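Long-range contacts in GDP-perosamine synthase (PDB 3BN1), which catalyses the PLP-dependent transfer of an amino group from L-glutamate to GDP-4-keto-6-deoxy-D-mannose, giving GDP-perosamine for O-antigen synthesis: residues A[153-158]-A[176-181]; A[51-56]-A[197-202]; A[70-75]-A[207-212]. All coordinates share one frame; numbering follows the deposited sequence.

Contact 1 of 3, residues A[153-158]-A[176-181]; sequences NLLVIE and LGDCAT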
ATOM      1  N   ASN A 153      27.229  17.248   1.492  1.00  9.77           N
ATOM      2  CA  ASN A 153      26.818  16.197   2.396  1.00 11.53           C
ATOM      3  C   ASN A 153      25.322  15.982   2.303  1.00 17.22           C
ATOM      4  O   ASN A 153      24.668  15.967   3.350  1.00 25.24           O
ATOM      5  CB  ASN A 153      27.150  16.553   3.842  1.00  6.99           C
ATOM      6  CG  ASN A 153      28.097  15.613   4.455  1.00 99.89           C
ATOM      7  OD1 ASN A 153      27.715  14.504   4.835  1.00 99.89           O
ATOM      8  ND2 ASN A 153      29.354  16.042   4.573  1.00 99.89           N
ATOM      9  N   LEU A 154      24.786  15.742   1.104  1.00  9.20           N
ATOM     10  CA  LEU A 154      23.361  15.425   0.944  1.00  8.57           C
ATOM     11  C   LEU A 154      23.260  13.971   0.543  1.00 13.76           C
ATOM     12  O   LEU A 154      24.155  13.392  -0.101  1.00  9.62           O
ATOM     13  CB  LEU A 154      22.746  16.199  -0.249  1.00  7.89           C
ATOM     14  CG  LEU A 154      23.020  17.686   0.028  1.00  3.79           C
ATOM     15  CD1 LEU A 154      22.732  18.460  -1.160  1.00  7.77           C
ATOM     16  CD2 LEU A 154      22.180  18.183   1.214  1.00 10.44           C
ATOM     17  N   LEU A 155      22.076  13.448   0.781  1.00 13.11           N
ATOM     18  CA  LEU A 155      21.700  12.114   0.348  1.00  6.84           C
ATOM     19  C   LEU A 155      21.152  12.236  -1.086  1.00 13.32           C
ATOM     20  O   LEU A 155      20.667  13.292  -1.513  1.00 12.91           O
ATOM     21  CB  LEU A 155      20.561  11.605   1.220  1.00  6.23           C
ATOM     22  CG  LEU A 155      21.037  11.365   2.669  1.00  7.72           C
ATOM     23  CD1 LEU A 155      19.814  11.152   3.576  1.00 12.24           C
ATOM     24  CD2 LEU A 155      21.914  10.108   2.595  1.00 14.68           C
ATOM     25  N   VAL A 156      21.206  11.127  -1.812  1.00 14.44           N
ATOM     26  CA  VAL A 156      20.663  11.110  -3.155  1.00 16.34           C
ATOM     27  C   VAL A 156      19.738   9.902  -3.180  1.00 53.89           C
ATOM     28  O   VAL A 156      20.089   8.813  -2.739  1.00  8.31           O
ATOM     29  CB  VAL A 156      21.780  10.989  -4.256  1.00 28.00           C
ATOM     30  CG1 VAL A 156      21.178  10.864  -5.678  1.00 17.69           C
ATOM     31  CG2 VAL A 156      22.704  12.196  -4.212  1.00 10.25           C
ATOM     32  N   ILE A 157      18.530  10.094  -3.690  1.00 13.30           N
ATOM     33  CA  ILE A 157      17.670   8.952  -3.799  1.00 12.47           C
ATOM     34  C   ILE A 157      17.180   8.927  -5.232  1.00 18.39           C
ATOM     35  O   ILE A 157      16.583   9.896  -5.725  1.00  8.81           O
ATOM     36  CB  ILE A 157      16.453   9.051  -2.869  1.00 19.59           C
ATOM     37  CG1 ILE A 157      15.432   7.978  -3.267  1.00 11.74           C
ATOM     38  CG2 ILE A 157      15.903  10.512  -2.844  1.00 12.15           C
ATOM     39  CD1 ILE A 157      14.101   8.061  -2.551  1.00 12.12           C
ATOM     40  N   GLU A 158      17.466   7.840  -5.932  1.00 10.79           N
ATOM     41  CA  GLU A 158      17.007   7.787  -7.329  1.00  2.31           C
ATOM     42  C   GLU A 158      15.531   7.350  -7.401  1.00  1.69           C
ATOM     43  O   GLU A 158      15.110   6.273  -6.883  1.00  5.61           O
ATOM     44  CB  GLU A 158      17.761   6.721  -8.100  1.00 10.73           C
ATOM     45  CG  GLU A 158      19.327   6.736  -8.098  1.00 14.02           C
ATOM     46  CD  GLU A 158      19.854   5.353  -8.645  1.00 14.49           C
ATOM     47  OE1 GLU A 158      19.462   4.988  -9.794  1.00  9.81           O
ATOM     48  OE2 GLU A 158      20.574   4.617  -7.899  1.00 19.86           O
ATOM     49  N   LEU A 176      23.127   3.685  -7.792  1.00 11.34           N
ATOM     50  CA  LEU A 176      23.808   4.982  -7.831  1.00 11.48           C
ATOM     51  C   LEU A 176      23.681   5.909  -6.631  1.00 17.52           C
ATOM     52  O   LEU A 176      24.660   6.539  -6.258  1.00 18.02           O
ATOM     53  CB  LEU A 176      23.411   5.779  -9.092  1.00 15.31           C
ATOM     54  CG  LEU A 176      23.639   5.001 -10.372  1.00 16.86           C
ATOM     55  CD1 LEU A 176      22.521   5.288 -11.335  1.00 28.79           C
ATOM     56  CD2 LEU A 176      25.036   5.298 -10.974  1.00 20.33           C
ATOM     57  N   GLY A 177      22.487   6.078  -6.074  1.00 14.38           N
ATOM     58  CA  GLY A 177      22.389   6.992  -4.914  1.00 13.35           C
ATOM     59  C   GLY A 177      22.559   6.240  -3.567  1.00 50.23           C
ATOM     60  O   GLY A 177      23.106   5.139  -3.474  1.00 14.12           O
ATOM     61  N   ASP A 178      22.082   6.840  -2.487  1.00 10.45           N
ATOM     62  CA  ASP A 178      22.085   6.181  -1.209  1.00  7.70           C
ATOM     63  C   ASP A 178      21.070   5.055  -1.258  1.00  1.83           C
ATOM     64  O   ASP A 178      21.249   3.970  -0.654  1.00 15.20           O
ATOM     65  CB  ASP A 178      21.788   7.266  -0.195  1.00  7.65           C
ATOM     66  CG  ASP A 178      22.980   8.235  -0.096  1.00 12.01           C
ATOM     67  OD1 ASP A 178      24.019   7.842   0.518  1.00 14.80           O
ATOM     68  OD2 ASP A 178      22.894   9.372  -0.632  1.00 23.89           O
ATOM     69  N   CYS A 179      19.990   5.294  -2.003  1.00 10.35           N
ATOM     70  CA  CYS A 179      19.010   4.223  -2.178  1.00  9.59           C
ATOM     71  C   CYS A 179      18.258   4.609  -3.431  1.00  9.27           C
ATOM     72  O   CYS A 179      18.586   5.613  -4.093  1.00  9.57           O
ATOM     73  CB  CYS A 179      18.044   4.069  -0.995  1.00 14.62           C
ATOM     74  SG  CYS A 179      17.194   5.645  -0.613  1.00 12.84           S
ATOM     75  N   ALA A 180      17.333   3.766  -3.853  1.00  9.06           N
ATOM     76  CA  ALA A 180      16.602   4.131  -5.085  1.00  5.59           C
ATOM     77  C   ALA A 180      15.306   3.371  -4.997  1.00 12.69           C
ATOM     78  O   ALA A 180      15.230   2.360  -4.278  1.00  7.35           O
ATOM     79  CB  ALA A 180      17.340   3.611  -6.310  1.00 12.51           C
ATOM     80  N   THR A 181      14.337   3.788  -5.820  1.00 14.05           N
ATOM     81  CA  THR A 181      13.049   3.093  -5.848  1.00 14.77           C
ATOM     82  C   THR A 181      12.625   2.777  -7.290  1.00  5.51           C
ATOM     83  O   THR A 181      13.068   3.394  -8.284  1.00 10.81           O
ATOM     84  CB  THR A 181      11.959   3.892  -5.127  1.00 10.21           C
ATOM     85  OG1 THR A 181      11.755   5.061  -5.897  1.00 11.43           O
ATOM     86  CG2 THR A 181      12.458   4.376  -3.757  1.00  3.30           C
TER
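Glu158 and Ala180 face each other as a parallel pair, joining strands 155-158 and 179-181 side by side in the seven-stranded mixed sheet of the aspartate aminotransferase fold. Glu158 carries the backbone ladder in both directions: its N donates to Cys179 O (3.1 Å), and its O receives Thr181 N (2.8 Å) almost head-on, with a C=O...N angle of 176°. On the face with Glu158 and Ala180 the two CB atoms meet at 3.6 Å. On the other face Ile157 lays CG1 against Cys179 SG.

Before the strand proper, Asp178 extends the pairing with its side chain. With CG anti to its carbonyl carbon (chi1 -69°), the carboxylate reaches back along strand 155-158, and OD2 accepts Val156 N at 2.7 Å through its anti lone pair. Asp178 N returns a bond to Val156 O, so one residue grips Val156 twice. Leu155 CD2 packs at 3.4 Å from Asp178 CG, the two side chains crossing at about a right angle. Gly177 has no side chain to intervene where its CA passes Val156 O.

The Glu158 carboxylate clasps the turn leading into 179-181. Its OE2 takes two backbone N-H groups from the same face of its plane, Gly177 N on the anti side and Leu176 N from above. The second oxygen is hydrogen-bonded to His134 NE2 and Gly174 N, so both oxygens of this buried group have hydrogen-bond partners.

Further out, helix 142-151 packs on Val156 and Leu176, while helix 62-72 touches Ile157, Cys179 and Thr181 on the other side of the sheet. Leu176 arches over the acid, its CD1 3.4 Å from Glu158 OE1.

Contact 2 of 3, residues A[51-56]-A[197-202]; sequences CGVKHA and MITTND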
ATOM      1  N   CYS A  51      20.366  -5.490 -10.007  1.00  9.35           N
ATOM      2  CA  CYS A  51      20.870  -4.139  -9.825  1.00  1.29           C
ATOM      3  C   CYS A  51      22.298  -4.036  -9.307  1.00 18.14           C
ATOM      4  O   CYS A  51      22.863  -2.933  -9.235  1.00 11.50           O
ATOM      5  CB  CYS A  51      19.984  -3.362  -8.844  1.00 11.31           C
ATOM      6  SG  CYS A  51      18.370  -3.097  -9.663  1.00 14.31           S
ATOM      7  N   GLY A  52      22.852  -5.159  -8.885  1.00 22.14           N
ATOM      8  CA  GLY A  52      24.216  -5.148  -8.383  1.00  9.85           C
ATOM      9  C   GLY A  52      24.327  -4.488  -7.006  1.00 15.94           C
ATOM     10  O   GLY A  52      25.367  -3.938  -6.647  1.00 14.73           O
ATOM     11  N   VAL A  53      23.328  -4.648  -6.153  1.00 16.37           N
ATOM     12  CA  VAL A  53      23.457  -4.007  -4.838  1.00 11.71           C
ATOM     13  C   VAL A  53      23.229  -5.068  -3.796  1.00  8.92           C
ATOM     14  O   VAL A  53      22.793  -6.174  -4.130  1.00 12.00           O
ATOM     15  CB  VAL A  53      22.364  -2.933  -4.617  1.00 18.40           C
ATOM     16  CG1 VAL A  53      22.509  -1.767  -5.540  1.00 15.31           C
ATOM     17  CG2 VAL A  53      20.992  -3.551  -4.724  1.00  5.96           C
ATOM     18  N   LYS A  54      23.484  -4.731  -2.533  1.00 14.85           N
ATOM     19  CA  LYS A  54      23.267  -5.699  -1.470  1.00 11.12           C
ATOM     20  C   LYS A  54      21.827  -5.950  -1.089  1.00  8.77           C
ATOM     21  O   LYS A  54      21.427  -7.110  -0.868  1.00 42.41           O
ATOM     22  CB  LYS A  54      24.142  -5.423  -0.246  1.00  3.29           C
ATOM     23  CG  LYS A  54      25.574  -5.007  -0.680  1.00 11.32           C
ATOM     24  CD  LYS A  54      26.557  -4.729   0.402  1.00 10.71           C
ATOM     25  CE  LYS A  54      26.067  -5.094   1.791  1.00 39.88           C
ATOM     26  NZ  LYS A  54      26.391  -3.971   2.732  1.00 32.23           N
ATOM     27  N   HIS A  55      21.028  -4.891  -1.026  1.00 13.33           N
ATOM     28  CA  HIS A  55      19.670  -5.113  -0.559  1.00 14.20           C
ATOM     29  C   HIS A  55      18.591  -4.664  -1.485  1.00 12.26           C
ATOM     30  O   HIS A  55      18.729  -3.652  -2.166  1.00 11.36           O
ATOM     31  CB  HIS A  55      19.468  -4.344   0.729  1.00  7.33           C
ATOM     32  CG  HIS A  55      20.611  -4.457   1.687  1.00 28.80           C
ATOM     33  ND1 HIS A  55      20.777  -5.550   2.512  1.00 23.27           N
ATOM     34  CD2 HIS A  55      21.619  -3.599   1.981  1.00 16.03           C
ATOM     35  CE1 HIS A  55      21.877  -5.385   3.233  1.00 14.65           C
ATOM     36  NE2 HIS A  55      22.382  -4.195   2.956  1.00 19.13           N
ATOM     37  N   ALA A  56      17.477  -5.362  -1.400  1.00 14.46           N
ATOM     38  CA  ALA A  56      16.288  -4.920  -2.134  1.00 10.70           C
ATOM     39  C   ALA A  56      15.089  -5.225  -1.224  1.00  8.25           C
ATOM     40  O   ALA A  56      14.955  -6.331  -0.661  1.00 17.46           O
ATOM     41  CB  ALA A  56      16.171  -5.564  -3.458  1.00  9.92           C
ATOM     42  N   MET A 197       9.906  -1.433  -5.260  1.00  9.05           N
ATOM     43  CA  MET A 197      11.043  -2.008  -4.595  1.00  6.20           C
ATOM     44  C   MET A 197      11.988  -0.868  -4.220  1.00 32.01           C
ATOM     45  O   MET A 197      12.078   0.150  -4.923  1.00  9.60           O
ATOM     46  CB  MET A 197      11.749  -2.920  -5.607  1.00  9.82           C
ATOM     47  CG  MET A 197      13.041  -3.599  -5.069  1.00  8.34           C
ATOM     48  SD  MET A 197      12.489  -5.146  -4.240  1.00 11.70           S
ATOM     49  CE  MET A 197      11.942  -6.229  -5.499  1.00  6.65           C
ATOM     50  N   ILE A 198      12.712  -1.047  -3.118  1.00  7.24           N
ATOM     51  CA  ILE A 198      13.796  -0.100  -2.768  1.00 22.66           C
ATOM     52  C   ILE A 198      15.122  -0.862  -2.850  1.00 19.61           C
ATOM     53  O   ILE A 198      15.211  -1.993  -2.330  1.00 14.37           O
ATOM     54  CB  ILE A 198      13.707   0.456  -1.306  1.00 10.42           C
ATOM     55  CG1 ILE A 198      12.298   0.998  -1.042  1.00 11.97           C
ATOM     56  CG2 ILE A 198      14.829   1.501  -1.005  1.00 11.00           C
ATOM     57  CD1 ILE A 198      12.059   1.275   0.421  1.00 11.25           C
ATOM     58  N   THR A 199      16.160  -0.220  -3.404  1.00  9.08           N
ATOM     59  CA  THR A 199      17.480  -0.823  -3.465  1.00 17.33           C
ATOM     60  C   THR A 199      18.480   0.059  -2.713  1.00  6.54           C
ATOM     61  O   THR A 199      18.313   1.274  -2.616  1.00  9.55           O
ATOM     62  CB  THR A 199      17.960  -1.082  -4.900  1.00  8.11           C
ATOM     63  OG1 THR A 199      17.950   0.144  -5.616  1.00 12.47           O
ATOM     64  CG2 THR A 199      17.097  -2.110  -5.619  1.00  9.35           C
ATOM     65  N   THR A 200      19.405  -0.612  -2.038  1.00 10.15           N
ATOM     66  CA  THR A 200      20.410   0.055  -1.273  1.00  6.98           C
ATOM     67  C   THR A 200      21.577  -0.826  -0.902  1.00 15.50           C
ATOM     68  O   THR A 200      21.475  -2.043  -0.870  1.00  6.31           O
ATOM     69  CB  THR A 200      19.856   0.725  -0.004  1.00 16.58           C
ATOM     70  OG1 THR A 200      20.856   1.609   0.522  1.00  9.81           O
ATOM     71  CG2 THR A 200      19.514  -0.329   1.103  1.00  8.96           C
ATOM     72  N   ASN A 201      22.727  -0.199  -0.678  1.00 13.40           N
ATOM     73  CA  ASN A 201      23.863  -0.999  -0.239  1.00 26.61           C
ATOM     74  C   ASN A 201      24.059  -0.896   1.268  1.00 17.01           C
ATOM     75  O   ASN A 201      24.667  -1.774   1.835  1.00 13.39           O
ATOM     76  CB  ASN A 201      25.153  -0.653  -0.991  1.00 13.85           C
ATOM     77  CG  ASN A 201      25.197  -1.290  -2.403  1.00 10.01           C
ATOM     78  OD1 ASN A 201      25.034  -2.502  -2.563  1.00 15.71           O
ATOM     79  ND2 ASN A 201      25.352  -0.456  -3.423  1.00 15.80           N
ATOM     80  N   ASP A 202      23.503   0.137   1.914  1.00 12.92           N
ATOM     81  CA  ASP A 202      23.673   0.387   3.342  1.00 20.54           C
ATOM     82  C   ASP A 202      22.846  -0.518   4.214  1.00 19.34           C
ATOM     83  O   ASP A 202      21.621  -0.517   4.133  1.00 22.11           O
ATOM     84  CB  ASP A 202      23.345   1.810   3.688  1.00 28.36           C
ATOM     85  CG  ASP A 202      23.554   2.093   5.162  1.00 14.93           C
ATOM     86  OD1 ASP A 202      24.728   2.230   5.544  1.00 55.80           O
ATOM     87  OD2 ASP A 202      22.555   2.138   5.914  1.00 56.75           O
TER
HETATM   88  O   HOH W   1      26.262  -1.512  -6.219  1.00 24.23           O
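An antiparallel pairing at the margin of the large-domain sheet joins His55, at the start of outermost strand 55-59, to Thr200, at the end of strand 196-200. It is a hydrogen-bonded pair: His55 N reaches Thr200 O at 2.9 Å, and Thr200 N returns a bond to His55 O. The next pair, Ala56 with Thr199, is non-hydrogen-bonded, and here Ala56 CA approaches Ile198 O at 3.1 Å in a CA-H...O contact. On the face with Ala56 and Thr199, Ala56 CB also meets Met197 SD, brought round by the bend at chi2 (87°), and Val53 CG2 packs on Thr199 CB.

Beyond the strand ends Asn201 continues the join with its amide. OD1 accepts Lys54 N at 2.7 Å, the donor tilted 26° from the carbonyl plane, while ND2 donates to a water that in turn donates to Gly52 O. Held from both its oxygen and its nitrogen, the amide has a fixed rotation and ties the strand end to Gly52, the Schellman residue that closes helix 38-51.

The Lys54 chain, bent at chi3 and chi4, crosses Asn201 and brings NZ to Asn201 O (2.9 Å), nearly in line with the carbonyl (C=O...N 169°). Its stronger partner is Asp203, in a salt bridge through OD1, which also accepts His55 NE2 and so links both side chains to the start of helix 203-213. The His55 ring presents its edge to the Thr200 and Asn201 carbonyls, with CD2 3.3 Å from Thr200 O.

Contact 3 of 3, residues A[70-75]-A[207-212]; sequences LVAMGI and AKMRLL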
ATOM      1  N   LEU A  70      12.335   7.593   2.081  1.00 14.39           N
ATOM      2  CA  LEU A  70      12.608   8.928   2.634  1.00  6.91           C
ATOM      3  C   LEU A  70      12.517   8.866   4.158  1.00 10.22           C
ATOM      4  O   LEU A  70      13.319   9.437   4.900  1.00 12.10           O
ATOM      5  CB  LEU A  70      11.540   9.896   2.178  1.00 14.13           C
ATOM      6  CG  LEU A  70      11.696  10.212   0.698  1.00 10.29           C
ATOM      7  CD1 LEU A  70      10.481  10.948   0.113  1.00  7.71           C
ATOM      8  CD2 LEU A  70      13.045  10.922   0.335  1.00 15.44           C
ATOM      9  N   VAL A  71      11.463   8.212   4.629  1.00 11.11           N
ATOM     10  CA  VAL A  71      11.291   8.154   6.079  1.00  5.37           C
ATOM     11  C   VAL A  71      12.514   7.442   6.684  1.00 11.52           C
ATOM     12  O   VAL A  71      13.128   7.954   7.634  1.00 18.68           O
ATOM     13  CB  VAL A  71       9.979   7.485   6.470  1.00  4.30           C
ATOM     14  CG1 VAL A  71       9.948   7.287   8.003  1.00  6.78           C
ATOM     15  CG2 VAL A  71       8.742   8.374   6.025  1.00  7.88           C
ATOM     16  N   ALA A  72      12.924   6.317   6.092  1.00 11.76           N
ATOM     17  CA  ALA A  72      14.122   5.562   6.529  1.00  9.64           C
ATOM     18  C   ALA A  72      15.380   6.414   6.540  1.00  5.83           C
ATOM     19  O   ALA A  72      16.151   6.365   7.483  1.00 12.85           O
ATOM     20  CB  ALA A  72      14.366   4.370   5.634  1.00  8.99           C
ATOM     21  N   MET A  73      15.560   7.263   5.540  1.00  8.88           N
ATOM     22  CA  MET A  73      16.710   8.165   5.534  1.00 11.57           C
ATOM     23  C   MET A  73      16.494   9.317   6.514  1.00 12.74           C
ATOM     24  O   MET A  73      17.316  10.218   6.632  1.00 19.82           O
ATOM     25  CB  MET A  73      16.902   8.768   4.174  1.00  7.91           C
ATOM     26  CG  MET A  73      17.034   7.716   3.118  1.00 22.70           C
ATOM     27  SD  MET A  73      17.709   8.494   1.659  1.00 30.94           S
ATOM     28  CE  MET A  73      16.293   9.201   1.039  1.00  7.18           C
ATOM     29  N   GLY A  74      15.379   9.311   7.218  1.00 13.10           N
ATOM     30  CA  GLY A  74      15.173  10.365   8.192  1.00 16.29           C
ATOM     31  C   GLY A  74      14.642  11.696   7.660  1.00 29.71           C
ATOM     32  O   GLY A  74      14.734  12.663   8.400  1.00 11.84           O
ATOM     33  N   ILE A  75      14.027  11.764   6.471  1.00 12.01           N
ATOM     34  CA  ILE A  75      13.451  13.051   5.973  1.00 15.37           C
ATOM     35  C   ILE A  75      12.158  13.371   6.717  1.00 24.62           C
ATOM     36  O   ILE A  75      11.338  12.513   6.956  1.00 12.52           O
ATOM     37  CB  ILE A  75      13.143  13.017   4.466  1.00 12.66           C
ATOM     38  CG1 ILE A  75      14.345  12.454   3.699  1.00 16.73           C
ATOM     39  CG2 ILE A  75      12.365  14.305   3.904  1.00  5.00           C
ATOM     40  CD1 ILE A  75      15.562  13.347   3.666  1.00 17.00           C
ATOM     41  N   ALA A 207      17.742  -2.129   7.026  1.00 12.72           N
ATOM     42  CA  ALA A 207      17.051  -2.706   8.198  1.00  9.63           C
ATOM     43  C   ALA A 207      15.909  -1.785   8.638  1.00 14.95           C
ATOM     44  O   ALA A 207      14.788  -2.219   8.925  1.00 14.30           O
ATOM     45  CB  ALA A 207      18.035  -2.845   9.344  1.00  9.82           C
ATOM     46  N   LYS A 208      16.212  -0.496   8.666  1.00  5.17           N
ATOM     47  CA  LYS A 208      15.219   0.477   9.109  1.00 11.21           C
ATOM     48  C   LYS A 208      14.020   0.439   8.145  1.00 17.10           C
ATOM     49  O   LYS A 208      12.880   0.607   8.548  1.00 12.99           O
ATOM     50  CB  LYS A 208      15.850   1.865   9.019  1.00  6.81           C
ATOM     51  CG  LYS A 208      15.905   2.667  10.294  1.00 39.55           C
ATOM     52  CD  LYS A 208      17.220   3.495  10.366  1.00 99.89           C
ATOM     53  CE  LYS A 208      17.929   3.677   9.002  1.00 99.89           C
ATOM     54  NZ  LYS A 208      19.244   4.423   8.989  1.00 37.26           N
ATOM     55  N   MET A 209      14.312   0.268   6.858  1.00  8.93           N
ATOM     56  CA  MET A 209      13.320   0.179   5.803  1.00 22.59           C
ATOM     57  C   MET A 209      12.498  -1.082   6.052  1.00 18.45           C
ATOM     58  O   MET A 209      11.262  -1.011   5.965  1.00 10.62           O
ATOM     59  CB  MET A 209      13.998   0.134   4.434  1.00 17.70           C
ATOM     60  CG  MET A 209      14.494   1.498   3.905  1.00 10.51           C
ATOM     61  SD  MET A 209      15.628   1.246   2.487  1.00 16.22           S
ATOM     62  CE  MET A 209      16.116   2.958   2.036  1.00  5.37           C
ATOM     63  N   ARG A 210      13.136  -2.219   6.378  1.00 12.02           N
ATOM     64  CA  ARG A 210      12.319  -3.394   6.644  1.00 13.54           C
ATOM     65  C   ARG A 210      11.491  -3.202   7.932  1.00 11.93           C
ATOM     66  O   ARG A 210      10.328  -3.637   8.009  1.00 12.25           O
ATOM     67  CB  ARG A 210      13.133  -4.695   6.672  1.00 18.02           C
ATOM     68  CG  ARG A 210      14.279  -4.733   5.669  1.00 18.77           C
ATOM     69  CD  ARG A 210      14.570  -6.176   5.205  1.00 20.10           C
ATOM     70  NE  ARG A 210      15.470  -6.286   4.040  1.00 24.23           N
ATOM     71  CZ  ARG A 210      15.068  -6.575   2.800  1.00 57.57           C
ATOM     72  NH1 ARG A 210      15.978  -6.633   1.844  1.00 31.52           N
ATOM     73  NH2 ARG A 210      13.787  -6.850   2.503  1.00 14.25           N
ATOM     74  N   LEU A 211      12.076  -2.508   8.910  1.00 11.06           N
ATOM     75  CA  LEU A 211      11.367  -2.206  10.156  1.00 15.25           C
ATOM     76  C   LEU A 211      10.054  -1.433   9.886  1.00 12.18           C
ATOM     77  O   LEU A 211       8.959  -1.810  10.363  1.00 10.91           O
ATOM     78  CB  LEU A 211      12.260  -1.372  11.080  1.00  6.79           C
ATOM     79  CG  LEU A 211      11.559  -1.152  12.446  1.00  8.65           C
ATOM     80  CD1 LEU A 211      11.208  -2.414  13.220  1.00  6.52           C
ATOM     81  CD2 LEU A 211      12.494  -0.277  13.255  1.00 14.41           C
ATOM     82  N   LEU A 212      10.180  -0.338   9.145  1.00  8.68           N
ATOM     83  CA  LEU A 212       8.993   0.508   8.806  1.00  2.35           C
ATOM     84  C   LEU A 212       7.990  -0.163   7.896  1.00  8.14           C
ATOM     85  O   LEU A 212       6.788  -0.002   8.045  1.00  7.30           O
ATOM     86  CB  LEU A 212       9.451   1.776   8.099  1.00  3.05           C
ATOM     87  CG  LEU A 212      10.246   2.747   8.989  1.00 12.23           C
ATOM     88  CD1 LEU A 212      11.089   3.706   8.112  1.00 15.67           C
ATOM     89  CD2 LEU A 212       9.258   3.569   9.906  1.00  7.97           C
TER
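Ala72 CB presses against Met209 CG at 3.4 Å, tighter than usual van der Waals contact. The backbones come close here as well, with 5.5 Å between the CA atoms of Ala72 and Met209, and the small methyl of Ala72 points straight at the opposing helix. Beside it Leu212 completes the apolar patch with a single branch: CD1 lies 3.8 Å from Val71 CG1 and 4.2 Å from Ala72 CB. Val71 holds CG1 anti to its backbone N (chi1 173°), which sets that methyl against the leucine, and the two side chains meet obliquely.

The contact packs the C-terminal end of helix 62-72 against helix 203-213, two helices lying on one face of the large-domain sheet of this aminotransferase fold. Met209 reaches past Ala72 to Ala69 of helix 62-72 and Ile57 of strand 55-59, so its buried chain fills the angle between helix and sheet. Helix 62-72 stops just beyond the contact in a Schellman motif at Gly74, where Gly74 N bonds to Val71 O and Ile75 N to Leu70 O.

On the solvent side the fit is much looser. Exposed Lys208, bent at chi2 and chi3, brings only the end of its chain to the helix terminus, with CE 3.6 Å from Ala72 O. Its NZ stays 4.0 Å from that same Ala72 O and makes no hydrogen bond to it.

Contacts 1 and 2, with centres 11 Å apart, are two joints of one sheet, separated by the pairing of strands 179-183 and 196-200, which are bonded through Ala180 O to Thr199 N (2.9 Å) and Asp178 O to Thr200 OG1 (2.7 Å). Contact 3 packs on that sheet. Its Met73, turned away from helix 203-213, sets SD 3.7 Å from Cys179 SG of contact 1, and Met209 SD meets Ile198 CG2 of contact 2 at 3.6 Å. Arg210 NH1 holds Ala56 O at 2.7 Å. No residue of contact 1 lines the pocket: the Thr181 side chain is about 12 Å from bound 2-oxoglutarate, but strand 179-183 leads on to Phe185 and Asn187, which do.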